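Local atomic coordinates of hypothetical protein TM1070 (Thermotoga maritima, PDB entry 1NC7), a protein that is of undetermined function but probably acts as a sensory rhodopsin transducer of the ASRT family and binds magnesium ions. Residues 63-68 and 102-107; 27-32 and 109-114; 34-39 and 95-100; 46-51 and 88-93. All coordinates share one frame; numbering follows the deposited sequence.

Contact 1: residues 63-68 and 102-107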
loop_
_atom_site.group_PDB
_atom_site.type_symbol
_atom_site.label_atom_id
_atom_site.label_comp_id
_atom_site.label_asym_id
_atom_site.label_seq_id
_atom_site.Cartn_x
_atom_site.Cartn_y
_atom_site.Cartn_z
ATOM N N ARG D 63 11.229 17.187 10.263
ATOM C CA ARG D 63 12.620 16.890 9.951
ATOM C C ARG D 63 12.600 15.573 9.181
ATOM O O ARG D 63 12.141 14.552 9.699
ATOM C CB ARG D 63 13.428 16.736 11.243
ATOM C CG ARG D 63 14.870 16.315 11.031
ATOM C CD ARG D 63 15.640 16.299 12.342
ATOM N NE ARG D 63 15.025 15.416 13.329
ATOM C CZ ARG D 63 15.511 15.204 14.547
ATOM N NH1 ARG D 63 16.626 15.811 14.935
ATOM N NH2 ARG D 63 14.883 14.386 15.381
ATOM N N ILE D 64 13.077 15.608 7.941
ATOM C CA ILE D 64 13.086 14.424 7.089
ATOM C C ILE D 64 14.495 13.877 6.926
ATOM O O ILE D 64 15.356 14.532 6.341
ATOM C CB ILE D 64 12.534 14.741 5.688
ATOM C CG1 ILE D 64 11.185 15.458 5.804
ATOM C CG2 ILE D 64 12.382 13.450 4.890
ATOM C CD1 ILE D 64 10.635 15.952 4.486
ATOM N N THR D 65 14.717 12.670 7.435
ATOM C CA THR D 65 16.026 12.035 7.353
ATOM C C THR D 65 16.072 10.955 6.275
ATOM O O THR D 65 15.218 10.066 6.229
ATOM C CB THR D 65 16.408 11.398 8.700
ATOM O OG1 THR D 65 16.416 12.406 9.719
ATOM C CG2 THR D 65 17.790 10.753 8.618
ATOM N N PHE D 66 17.075 11.047 5.410
ATOM C CA PHE D 66 17.269 10.081 4.339
ATOM C C PHE D 66 18.441 9.179 4.702
ATOM O O PHE D 66 19.547 9.663 4.970
ATOM C CB PHE D 66 17.556 10.811 3.024
ATOM C CG PHE D 66 16.397 11.617 2.516
ATOM C CD1 PHE D 66 15.447 11.044 1.676
ATOM C CD2 PHE D 66 16.235 12.940 2.907
ATOM C CE1 PHE D 66 14.350 11.783 1.233
ATOM C CE2 PHE D 66 15.144 13.686 2.470
ATOM C CZ PHE D 66 14.201 13.106 1.632
ATOM N N LEU D 67 18.190 7.873 4.734
ATOM C CA LEU D 67 19.217 6.885 5.047
ATOM C C LEU D 67 19.599 6.185 3.751
ATOM O O LEU D 67 18.749 5.942 2.895
ATOM C CB LEU D 67 18.690 5.848 6.041
ATOM C CG LEU D 67 18.162 6.330 7.390
ATOM C CD1 LEU D 67 17.732 5.125 8.211
ATOM C CD2 LEU D 67 19.233 7.131 8.123
ATOM N N PHE D 68 20.878 5.862 3.606
ATOM C CA PHE D 68 21.357 5.201 2.400
ATOM C C PHE D 68 21.970 3.845 2.718
ATOM O O PHE D 68 22.084 3.467 3.882
ATOM C CB PHE D 68 22.360 6.119 1.697
ATOM C CG PHE D 68 21.762 7.430 1.275
ATOM C CD1 PHE D 68 21.043 7.527 0.087
ATOM C CD2 PHE D 68 21.857 8.549 2.095
ATOM C CE1 PHE D 68 20.421 8.723 -0.276
ATOM C CE2 PHE D 68 21.238 9.749 1.741
ATOM C CZ PHE D 68 20.518 9.834 0.552
ATOM N N SER D 102 16.041 5.290 2.314
ATOM C CA SER D 102 14.873 5.078 3.160
ATOM C C SER D 102 14.599 6.410 3.830
ATOM O O SER D 102 15.497 7.246 3.949
ATOM C CB SER D 102 15.133 4.006 4.216
ATOM O OG SER D 102 15.284 2.734 3.615
ATOM N N ILE D 103 13.362 6.607 4.271
ATOM C CA ILE D 103 12.969 7.868 4.884
ATOM C C ILE D 103 12.395 7.747 6.286
ATOM O O ILE D 103 11.550 6.897 6.547
ATOM C CB ILE D 103 11.877 8.574 4.039
ATOM C CG1 ILE D 103 12.349 8.760 2.598
ATOM C CG2 ILE D 103 11.516 9.916 4.666
ATOM C CD1 ILE D 103 11.257 9.277 1.673
HETATM N N MSE D 104 12.879 8.597 7.186
HETATM C CA MSE D 104 12.340 8.673 8.535
HETATM C C MSE D 104 11.938 10.136 8.657
HETATM O O MSE D 104 12.752 11.031 8.424
HETATM C CB MSE D 104 13.377 8.350 9.609
HETATM C CG MSE D 104 12.886 8.767 10.999
HETATM SE SE MSE D 104 14.045 8.301 12.467
HETATM C CE MSE D 104 15.530 9.473 12.067
ATOM N N ALA D 105 10.682 10.382 8.997
ATOM C CA ALA D 105 10.197 11.746 9.137
ATOM C C ALA D 105 9.714 11.967 10.560
ATOM O O ALA D 105 8.958 11.161 11.098
ATOM C CB ALA D 105 9.064 11.996 8.147
ATOM N N GLU D 106 10.153 13.065 11.165
ATOM C CA GLU D 106 9.779 13.385 12.538
ATOM C C GLU D 106 9.126 14.760 12.609
ATOM O O GLU D 106 9.715 15.757 12.197
ATOM C CB GLU D 106 11.021 13.346 13.425
ATOM C CG GLU D 106 11.655 11.968 13.511
ATOM C CD GLU D 106 13.010 11.993 14.184
ATOM O OE1 GLU D 106 13.965 12.522 13.574
ATOM O OE2 GLU D 106 13.118 11.491 15.324
ATOM N N SER D 107 7.907 14.797 13.137
ATOM C CA SER D 107 7.138 16.029 13.252
ATOM C C SER D 107 6.905 16.423 14.703
ATOM O O SER D 107 6.852 15.567 15.583
ATOM C CB SER D 107 5.787 15.855 12.552
ATOM O OG SER D 107 5.015 17.041 12.619
HETATM O O HOH W 1 13.980 12.711 10.787
#

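Contact 2: residues 27-32 and 109-114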
loop_
_atom_site.group_PDB
_atom_site.type_symbol
_atom_site.label_atom_id
_atom_site.label_comp_id
_atom_site.label_asym_id
_atom_site.label_seq_id
_atom_site.Cartn_x
_atom_site.Cartn_y
_atom_site.Cartn_z
ATOM N N ARG D 27 3.509 11.392 15.105
ATOM C CA ARG D 27 4.660 12.272 14.982
ATOM C C ARG D 27 5.844 11.695 14.210
ATOM O O ARG D 27 6.733 12.438 13.797
ATOM C CB ARG D 27 5.111 12.731 16.370
ATOM C CG ARG D 27 4.139 13.717 17.009
ATOM C CD ARG D 27 4.652 14.226 18.344
ATOM N NE ARG D 27 5.954 14.874 18.219
ATOM C CZ ARG D 27 6.650 15.354 19.245
ATOM N NH1 ARG D 27 6.169 15.257 20.477
ATOM N NH2 ARG D 27 7.828 15.927 19.042
ATOM N N LYS D 28 5.859 10.381 14.005
ATOM C CA LYS D 28 6.961 9.762 13.276
ATOM C C LYS D 28 6.469 8.832 12.175
ATOM O O LYS D 28 5.586 8.007 12.400
ATOM C CB LYS D 28 7.867 8.995 14.239
ATOM C CG LYS D 28 8.504 9.877 15.305
ATOM C CD LYS D 28 9.510 9.097 16.137
ATOM C CE LYS D 28 10.073 9.950 17.264
ATOM N NZ LYS D 28 10.705 11.201 16.761
ATOM N N TRP D 29 7.052 8.979 10.987
ATOM C CA TRP D 29 6.682 8.171 9.826
ATOM C C TRP D 29 7.914 7.571 9.161
ATOM O O TRP D 29 8.967 8.207 9.107
ATOM C CB TRP D 29 5.892 9.022 8.827
ATOM C CG TRP D 29 4.550 9.392 9.352
ATOM C CD1 TRP D 29 4.244 10.424 10.201
ATOM C CD2 TRP D 29 3.335 8.666 9.149
ATOM N NE1 TRP D 29 2.913 10.378 10.540
ATOM C CE2 TRP D 29 2.332 9.309 9.909
ATOM C CE3 TRP D 29 2.996 7.531 8.399
ATOM C CZ2 TRP D 29 1.012 8.849 9.943
ATOM C CZ3 TRP D 29 1.683 7.076 8.434
ATOM C CH2 TRP D 29 0.708 7.736 9.201
ATOM N N PHE D 30 7.767 6.353 8.643
ATOM C CA PHE D 30 8.879 5.629 8.033
ATOM C C PHE D 30 8.526 4.995 6.689
ATOM O O PHE D 30 7.481 4.352 6.550
ATOM C CB PHE D 30 9.344 4.532 8.996
ATOM C CG PHE D 30 9.721 5.040 10.363
ATOM C CD1 PHE D 30 11.052 5.252 10.695
ATOM C CD2 PHE D 30 8.741 5.321 11.308
ATOM C CE1 PHE D 30 11.403 5.741 11.959
ATOM C CE2 PHE D 30 9.077 5.810 12.571
ATOM C CZ PHE D 30 10.410 6.020 12.896
ATOM N N PHE D 31 9.414 5.168 5.714
ATOM C CA PHE D 31 9.232 4.617 4.371
ATOM C C PHE D 31 10.538 3.958 3.932
ATOM O O PHE D 31 11.471 4.633 3.499
ATOM C CB PHE D 31 8.871 5.736 3.390
ATOM C CG PHE D 31 7.553 6.386 3.678
ATOM C CD1 PHE D 31 6.371 5.832 3.200
ATOM C CD2 PHE D 31 7.490 7.537 4.458
ATOM C CE1 PHE D 31 5.141 6.418 3.495
ATOM C CE2 PHE D 31 6.265 8.130 4.759
ATOM C CZ PHE D 31 5.089 7.569 4.277
ATOM N N PRO D 32 10.618 2.624 4.032
ATOM C CA PRO D 32 11.841 1.919 3.639
ATOM C C PRO D 32 12.261 1.949 2.173
ATOM O O PRO D 32 13.458 1.955 1.884
ATOM C CB PRO D 32 11.586 0.487 4.120
ATOM C CG PRO D 32 10.661 0.677 5.289
ATOM C CD PRO D 32 9.714 1.730 4.777
ATOM N N VAL D 109 4.206 17.851 15.675
ATOM C CA VAL D 109 2.783 17.616 15.892
ATOM C C VAL D 109 2.336 16.466 14.994
ATOM O O VAL D 109 2.957 16.195 13.965
ATOM C CB VAL D 109 1.925 18.861 15.561
ATOM C CG1 VAL D 109 2.307 20.017 16.475
ATOM C CG2 VAL D 109 2.096 19.244 14.097
ATOM N N PRO D 110 1.254 15.775 15.370
ATOM C CA PRO D 110 0.754 14.652 14.572
ATOM C C PRO D 110 0.392 15.021 13.135
ATOM O O PRO D 110 -0.237 16.050 12.887
ATOM C CB PRO D 110 -0.467 14.186 15.359
ATOM C CG PRO D 110 -0.116 14.551 16.780
ATOM C CD PRO D 110 0.471 15.926 16.609
ATOM N N VAL D 111 0.808 14.173 12.197
ATOM C CA VAL D 111 0.502 14.353 10.779
ATOM C C VAL D 111 0.333 12.959 10.179
ATOM O O VAL D 111 0.496 11.960 10.874
ATOM C CB VAL D 111 1.640 15.095 10.025
ATOM C CG1 VAL D 111 1.755 16.523 10.535
ATOM C CG2 VAL D 111 2.962 14.357 10.200
ATOM N N VAL D 112 -0.019 12.890 8.899
ATOM C CA VAL D 112 -0.169 11.598 8.235
ATOM C C VAL D 112 0.639 11.680 6.952
ATOM O O VAL D 112 0.639 12.715 6.279
ATOM C CB VAL D 112 -1.642 11.284 7.895
ATOM C CG1 VAL D 112 -1.740 9.885 7.295
ATOM C CG2 VAL D 112 -2.500 11.374 9.152
HETATM N N MSE D 113 1.335 10.598 6.616
HETATM C CA MSE D 113 2.167 10.591 5.418
HETATM C C MSE D 113 1.995 9.376 4.526
HETATM O O MSE D 113 1.685 8.277 4.994
HETATM C CB MSE D 113 3.639 10.709 5.800
HETATM C CG MSE D 113 3.978 11.984 6.527
HETATM SE SE MSE D 113 5.876 12.194 6.723
HETATM C CE MSE D 113 5.867 13.339 8.266
ATOM N N GLN D 114 2.232 9.595 3.236
ATOM C CA GLN D 114 2.123 8.561 2.211
ATOM C C GLN D 114 3.227 8.826 1.192
ATOM O O GLN D 114 3.519 9.980 0.884
ATOM C CB GLN D 114 0.749 8.664 1.537
ATOM C CG GLN D 114 0.434 7.580 0.513
ATOM C CD GLN D 114 -0.987 7.697 -0.027
ATOM O OE1 GLN D 114 -1.833 8.375 0.559
ATOM N NE2 GLN D 114 -1.255 7.035 -1.142
#

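Contact 3: residues 34-39 and 95-100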
loop_
_atom_site.group_PDB
_atom_site.type_symbol
_atom_site.label_atom_id
_atom_site.label_comp_id
_atom_site.label_asym_id
_atom_site.label_seq_id
_atom_site.Cartn_x
_atom_site.Cartn_y
_atom_site.Cartn_z
ATOM N N GLY D 34 12.834 3.938 -0.865
ATOM C CA GLY D 34 12.983 5.215 -1.537
ATOM C C GLY D 34 13.933 5.063 -2.712
ATOM O O GLY D 34 14.957 4.381 -2.604
ATOM N N TYR D 35 13.601 5.692 -3.834
ATOM C CA TYR D 35 14.434 5.614 -5.031
ATOM C C TYR D 35 13.916 6.593 -6.078
ATOM O O TYR D 35 12.732 6.578 -6.408
ATOM C CB TYR D 35 14.379 4.191 -5.600
ATOM C CG TYR D 35 15.290 3.924 -6.778
ATOM C CD1 TYR D 35 16.625 3.571 -6.584
ATOM C CD2 TYR D 35 14.807 3.976 -8.085
ATOM C CE1 TYR D 35 17.456 3.267 -7.659
ATOM C CE2 TYR D 35 15.630 3.676 -9.169
ATOM C CZ TYR D 35 16.952 3.320 -8.946
ATOM O OH TYR D 35 17.768 3.000 -10.007
ATOM N N ILE D 36 14.794 7.444 -6.596
ATOM C CA ILE D 36 14.404 8.399 -7.626
ATOM C C ILE D 36 14.886 7.880 -8.978
ATOM O O ILE D 36 16.083 7.901 -9.258
ATOM C CB ILE D 36 15.046 9.788 -7.393
ATOM C CG1 ILE D 36 14.635 10.341 -6.026
ATOM C CG2 ILE D 36 14.649 10.737 -8.519
ATOM C CD1 ILE D 36 13.145 10.534 -5.856
ATOM N N PRO D 37 13.966 7.383 -9.825
ATOM C CA PRO D 37 14.345 6.868 -11.148
ATOM C C PRO D 37 14.842 8.028 -12.018
ATOM O O PRO D 37 14.573 9.183 -11.708
ATOM C CB PRO D 37 13.039 6.268 -11.675
ATOM C CG PRO D 37 12.275 5.932 -10.422
ATOM C CD PRO D 37 12.540 7.136 -9.561
ATOM N N ASN D 38 15.536 7.728 -13.112
ATOM C CA ASN D 38 16.073 8.790 -13.967
ATOM C C ASN D 38 15.378 9.037 -15.307
ATOM O O ASN D 38 15.838 9.863 -16.095
ATOM C CB ASN D 38 17.559 8.534 -14.235
ATOM C CG ASN D 38 17.791 7.308 -15.097
ATOM O OD1 ASN D 38 17.305 7.229 -16.225
ATOM N ND2 ASN D 38 18.539 6.347 -14.570
ATOM N N GLY D 39 14.279 8.341 -15.571
ATOM C CA GLY D 39 13.593 8.531 -16.840
ATOM C C GLY D 39 12.643 9.713 -16.898
ATOM O O GLY D 39 12.297 10.300 -15.873
ATOM N N ILE D 95 19.036 14.882 -3.854
ATOM C CA ILE D 95 19.295 13.471 -3.580
ATOM C C ILE D 95 19.752 12.819 -4.881
ATOM O O ILE D 95 19.158 13.040 -5.936
ATOM C CB ILE D 95 18.025 12.749 -3.091
ATOM C CG1 ILE D 95 17.530 13.388 -1.793
ATOM C CG2 ILE D 95 18.317 11.265 -2.880
ATOM C CD1 ILE D 95 16.216 12.830 -1.307
ATOM N N PRO D 96 20.823 12.013 -4.827
ATOM C CA PRO D 96 21.289 11.369 -6.057
ATOM C C PRO D 96 20.203 10.500 -6.683
ATOM O O PRO D 96 19.471 9.805 -5.977
ATOM C CB PRO D 96 22.478 10.537 -5.580
ATOM C CG PRO D 96 23.005 11.336 -4.431
ATOM C CD PRO D 96 21.738 11.733 -3.708
ATOM N N LYS D 97 20.093 10.553 -8.006
ATOM C CA LYS D 97 19.107 9.741 -8.704
ATOM C C LYS D 97 19.636 8.312 -8.764
ATOM O O LYS D 97 20.847 8.084 -8.702
ATOM C CB LYS D 97 18.889 10.261 -10.127
ATOM C CG LYS D 97 18.388 11.691 -10.204
ATOM C CD LYS D 97 18.212 12.126 -11.652
ATOM C CE LYS D 97 17.822 13.593 -11.746
ATOM N NZ LYS D 97 17.635 14.043 -13.158
ATOM N N CYS D 98 18.721 7.356 -8.872
ATOM C CA CYS D 98 19.077 5.947 -8.958
ATOM C C CYS D 98 19.954 5.473 -7.808
ATOM O O CYS D 98 20.879 4.679 -7.995
ATOM C CB CYS D 98 19.765 5.672 -10.294
ATOM S SG CYS D 98 18.726 6.104 -11.700
ATOM N N LYS D 99 19.649 5.965 -6.613
ATOM C CA LYS D 99 20.379 5.594 -5.412
ATOM C C LYS D 99 19.351 5.216 -4.352
ATOM O O LYS D 99 18.594 6.063 -3.882
ATOM C CB LYS D 99 21.233 6.766 -4.918
ATOM C CG LYS D 99 22.102 6.428 -3.715
ATOM C CD LYS D 99 22.988 7.601 -3.320
ATOM C CE LYS D 99 23.954 7.203 -2.212
ATOM N NZ LYS D 99 24.873 8.311 -1.839
ATOM N N PRO D 100 19.305 3.935 -3.971
ATOM C CA PRO D 100 18.338 3.499 -2.959
ATOM C C PRO D 100 18.495 4.218 -1.626
ATOM O O PRO D 100 19.608 4.515 -1.199
ATOM C CB PRO D 100 18.607 2.000 -2.847
ATOM C CG PRO D 100 20.056 1.883 -3.196
ATOM C CD PRO D 100 20.183 2.821 -4.372
HETATM O O HOH W 2 20.835 2.050 -9.703
HETATM O O HOH W 3 17.511 7.826 -5.687
HETATM O O HOH W 4 17.926 11.851 -14.651
#

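Contact 4: residues 46-51 and 88-93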
loop_
_atom_site.group_PDB
_atom_site.type_symbol
_atom_site.label_atom_id
_atom_site.label_comp_id
_atom_site.label_asym_id
_atom_site.label_seq_id
_atom_site.Cartn_x
_atom_site.Cartn_y
_atom_site.Cartn_z
ATOM N N SER D 46 10.591 11.149 -13.752
ATOM C CA SER D 46 10.389 10.157 -12.704
ATOM C C SER D 46 10.659 10.839 -11.371
ATOM O O SER D 46 11.540 11.690 -11.263
ATOM C CB SER D 46 11.347 8.982 -12.891
ATOM O OG SER D 46 11.044 8.269 -14.076
ATOM N N HIS D 47 9.902 10.467 -10.348
ATOM C CA HIS D 47 10.087 11.088 -9.048
ATOM C C HIS D 47 9.343 10.338 -7.966
ATOM O O HIS D 47 8.684 9.333 -8.215
ATOM C CB HIS D 47 9.565 12.527 -9.071
ATOM C CG HIS D 47 8.087 12.630 -9.297
ATOM N ND1 HIS D 47 7.525 12.637 -10.556
ATOM C CD2 HIS D 47 7.053 12.694 -8.424
ATOM C CE1 HIS D 47 6.209 12.700 -10.449
ATOM N NE2 HIS D 47 5.896 12.735 -9.166
ATOM N N GLU D 48 9.482 10.841 -6.747
ATOM C CA GLU D 48 8.770 10.298 -5.607
ATOM C C GLU D 48 8.173 11.514 -4.939
ATOM O O GLU D 48 8.785 12.584 -4.924
ATOM C CB GLU D 48 9.700 9.580 -4.630
ATOM C CG GLU D 48 10.225 8.259 -5.147
ATOM C CD GLU D 48 10.711 7.350 -4.038
ATOM O OE1 GLU D 48 11.386 7.848 -3.115
ATOM O OE2 GLU D 48 10.422 6.136 -4.092
ATOM N N SER D 49 6.962 11.357 -4.427
ATOM C CA SER D 49 6.295 12.444 -3.740
ATOM C C SER D 49 5.986 11.988 -2.328
ATOM O O SER D 49 5.287 10.992 -2.126
ATOM C CB SER D 49 4.994 12.829 -4.451
ATOM O OG SER D 49 5.250 13.438 -5.707
ATOM N N LEU D 50 6.543 12.695 -1.352
ATOM C CA LEU D 50 6.274 12.382 0.041
ATOM C C LEU D 50 5.108 13.294 0.368
ATOM O O LEU D 50 5.270 14.511 0.473
ATOM C CB LEU D 50 7.474 12.720 0.928
ATOM C CG LEU D 50 7.257 12.482 2.426
ATOM C CD1 LEU D 50 6.941 11.012 2.680
ATOM C CD2 LEU D 50 8.503 12.899 3.195
ATOM N N CYS D 51 3.926 12.706 0.501
ATOM C CA CYS D 51 2.734 13.489 0.772
ATOM C C CYS D 51 2.429 13.526 2.252
ATOM O O CYS D 51 2.353 12.491 2.916
ATOM C CB CYS D 51 1.570 12.923 -0.030
ATOM S SG CYS D 51 1.958 12.906 -1.800
ATOM N N LEU D 88 5.480 16.788 -1.255
ATOM C CA LEU D 88 6.891 17.127 -1.408
ATOM C C LEU D 88 7.610 16.312 -2.477
ATOM O O LEU D 88 7.692 15.085 -2.390
ATOM C CB LEU D 88 7.608 16.953 -0.068
ATOM C CG LEU D 88 9.090 17.330 -0.034
ATOM C CD1 LEU D 88 9.246 18.827 -0.266
ATOM C CD2 LEU D 88 9.676 16.934 1.310
ATOM N N ARG D 89 8.127 17.008 -3.487
ATOM C CA ARG D 89 8.858 16.365 -4.578
ATOM C C ARG D 89 10.276 16.053 -4.117
ATOM O O ARG D 89 11.111 16.947 -3.982
ATOM C CB ARG D 89 8.883 17.284 -5.802
ATOM C CG ARG D 89 7.564 17.331 -6.559
ATOM C CD ARG D 89 7.351 16.033 -7.325
ATOM N NE ARG D 89 8.310 15.895 -8.419
ATOM C CZ ARG D 89 8.056 16.212 -9.684
ATOM N NH1 ARG D 89 6.864 16.682 -10.029
ATOM N NH2 ARG D 89 8.999 16.069 -10.606
ATOM N N LEU D 90 10.541 14.773 -3.885
ATOM C CA LEU D 90 11.844 14.332 -3.404
ATOM C C LEU D 90 12.961 14.409 -4.438
ATOM O O LEU D 90 14.138 14.356 -4.082
ATOM C CB LEU D 90 11.735 12.907 -2.855
ATOM C CG LEU D 90 10.688 12.714 -1.751
ATOM C CD1 LEU D 90 10.757 11.290 -1.224
ATOM C CD2 LEU D 90 10.929 13.698 -0.619
ATOM N N ASP D 91 12.594 14.533 -5.709
ATOM C CA ASP D 91 13.577 14.627 -6.788
ATOM C C ASP D 91 14.162 16.033 -6.912
ATOM O O ASP D 91 15.055 16.270 -7.726
ATOM C CB ASP D 91 12.939 14.227 -8.123
ATOM C CG ASP D 91 11.755 15.101 -8.489
ATOM O OD1 ASP D 91 10.862 15.281 -7.635
ATOM O OD2 ASP D 91 11.708 15.603 -9.632
ATOM N N LYS D 92 13.661 16.960 -6.103
ATOM C CA LYS D 92 14.136 18.341 -6.138
ATOM C C LYS D 92 14.900 18.717 -4.873
ATOM O O LYS D 92 14.978 19.894 -4.518
ATOM C CB LYS D 92 12.948 19.289 -6.317
ATOM C CG LYS D 92 12.117 19.007 -7.560
ATOM C CD LYS D 92 10.929 19.948 -7.650
ATOM C CE LYS D 92 10.104 19.683 -8.898
ATOM N NZ LYS D 92 8.921 20.585 -8.978
ATOM N N LEU D 93 15.476 17.721 -4.206
ATOM C CA LEU D 93 16.207 17.959 -2.963
ATOM C C LEU D 93 17.709 17.691 -3.032
ATOM O O LEU D 93 18.391 17.717 -2.008
ATOM C CB LEU D 93 15.605 17.111 -1.839
ATOM C CG LEU D 93 14.123 17.309 -1.514
ATOM C CD1 LEU D 93 13.719 16.362 -0.392
ATOM C CD2 LEU D 93 13.868 18.751 -1.114
#

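Contact 1: residues 63-68 and 102-107
R63 through L67 pair with E106 through S102 as neighbouring antiparallel strands of the main beta sheet. Backbone hydrogen bonds link R63-E106, T65-M104 and L67-S102; between them come the non-hydrogen-bonded pairs I64-A105 and F66-I103. The long, flexible R63 suits the exposed margin. Its CB starts 4.0 Å from E106 O, CG and CD run on extended, and a bend at chi3 (58°) turns the tip toward the E106 carboxylate. E106 OE1 lies 3.1 Å from R63 NE and 2.8 Å from R63 NH2, the latter a salt bridge. The planes of guanidinium and carboxylate differ by 20°, but the N-H...O angle of 123° makes the hydrogen bond weak. E106 OE2 has a second cation, K28 NZ, which would help keep the carboxylate ionised. On the face opposite R63, T65 and M104, branched and aromatic residues fill the buried layer: I103 CG2 lies 3.6 Å from I64 CG2, and I103 CG1 3.9 Å from F66 CE1. An alanine at I103 removes both branches, and would probably open a gap beside I64 and let the F66 ring shift. A water 2.7 Å from T65 OG1 also reaches R63 O and E106 OE1, with more acceptors nearby than it has protons.

Contact 2: residues 27-32 and 109-114
One face of W29, turned there by CG standing anti to the carbonyl carbon (chi1 -69°), lies on M113, a selenomethionine, in the tight heart of this contact. The two strands run nearly parallel, 11° apart, because strand 124-135 stands between them; side chains must span the 7.7 Å between the axes. M113 N sits over the centre of the indole, M113 CG lies 4.1 Å from the five-membered ring centroid as a CH-pi contact, and SE meets the ring obliquely, a Met-aromatic contact. Farther along the indole, CH2 rests 3.8 Å from V112 CG1. F31 adds its edge: CZ is 3.8 Å from M113 CB, with M113 O near the ring plane. A leucine in place of W29 would probably leave M113 and V112 without this flat surface, and A26 O without its N-H donor. Toward solvent the fit is looser. R27, partly exposed, brings only its aliphatic CG to 3.9 Å from P110 N, while its NE bonds to S107 O. The large, polarisable indole thus probably gains mainly dispersion from M113 and V112, while the buried W29 NE1 bonds to A26 O and, weakly (2.9 Å, 128°), to V111 O.

Contact 3: residues 34-39 and 95-100
The Y35 ring meets the backbone of C98 obliquely and has P100 N at its edge, near the ring plane. CE1 of Y35 is 3.3 Å from C98 C, and the phenol OH reaches 3.3 Å from C98 CB. Y35 CG stands opposite the backbone N (chi1 -175°), which carries the ring across the C98 turn; C98 SG lies obliquely to it, 5.2 Å from the ring centroid. A water joins Y35 OH to C98 O, so the long side chain ends in a group suited to the partly exposed surface. These are two loops without regular structure: 34-39 leaves strand 28-34; loop 95-100 leads into strand 101-107, its neighbour in the sheet. Their one direct hydrogen bond is short and nearly straight, C98 N to I36 O at 2.7 Å and 168°. C98 adopts a left-handed backbone conformation, where the chain of 95-100 turns. A second water knits the turn to the other loop, accepting from I36 N (2.9 Å) and K99 N and donating to P96 O. I36 sends its apolar side chain inward to L90 and Y101. On the exposed side K97 is extended beyond CG, and its NZ donates at 2.7 Å to a third water, which in turn donates to N38 O.

Contact 4: residues 46-51 and 88-93
S49 and L50 of strand 47-54 pair with R89 and L88 of strand 84-89, an antiparallel pairing at the margin of the main sheet within this chain. L50 and L88 form the hydrogen-bonded pair, with L50 N to L88 O at 2.8 Å, and S49 and R89 the non-hydrogen-bonded one. The pairing is prolonged past the strand by L90 N, which donates to E48 O at 3.0 Å. On the face carrying S49 and R89 the guanidinium of R89 lies flat on the H47 ring, centres 3.7 Å apart and planes 19° apart, with NE above the rim of the imidazole. Bends at chi2 and chi3 (-73° and -68°) fold the arginine back. D91 then fixes the rotation of the guanidinium by a side-on grip: R89 NE to D91 OD1 is 2.7 Å, and R89 NH2 to D91 OD2 is 2.9 Å, both acceptors near the guanidinium plane, the nitrogens on the syn sides but tilted somewhat out of the carboxylate plane. K92 CE covers the opposite guanidinium face. H47 ND1 bonds to V45 O, and S49 OG lies at the edge of the ring. The opposite face of the sheet, with L50 and L88, is apolar, as leucines suit: L90 CD2 is 3.9 Å from L50 CB, while L90 CD1 touches the aliphatic start of E48. L50 and L88 continue onto I64, and L90 onto F66, both of strand 60-68; on its other flank strand 47-54 pairs with strand 110-121, whose R117 makes a salt bridge with E48.

Overall arrangement
Contacts 1 and 2, centres about 9 Å apart, share neighbouring strands: S102 OG lies 2.6 Å from P32 O, a probable hydrogen bond. Contact 4 joins contact 2 where Q114 O lies 2.8 Å from C51 N, and packs on contact 1 through I64 CD1, 3.5 Å from L88 CD2, sharing one apolar interior. The loops of contact 3 are tied to contact 4 by Y35 N, 3.2 Å from E48 OE1. Magnesium-site residues seen for this protein lie nearby, though no ion is bound to this chain: nearest side-chain atoms of Q114 and T129 are about 3 Å apart, of H47 and L127 about 6 Å, and a magnesium ion lies about 7 Å from the Q114 side chain.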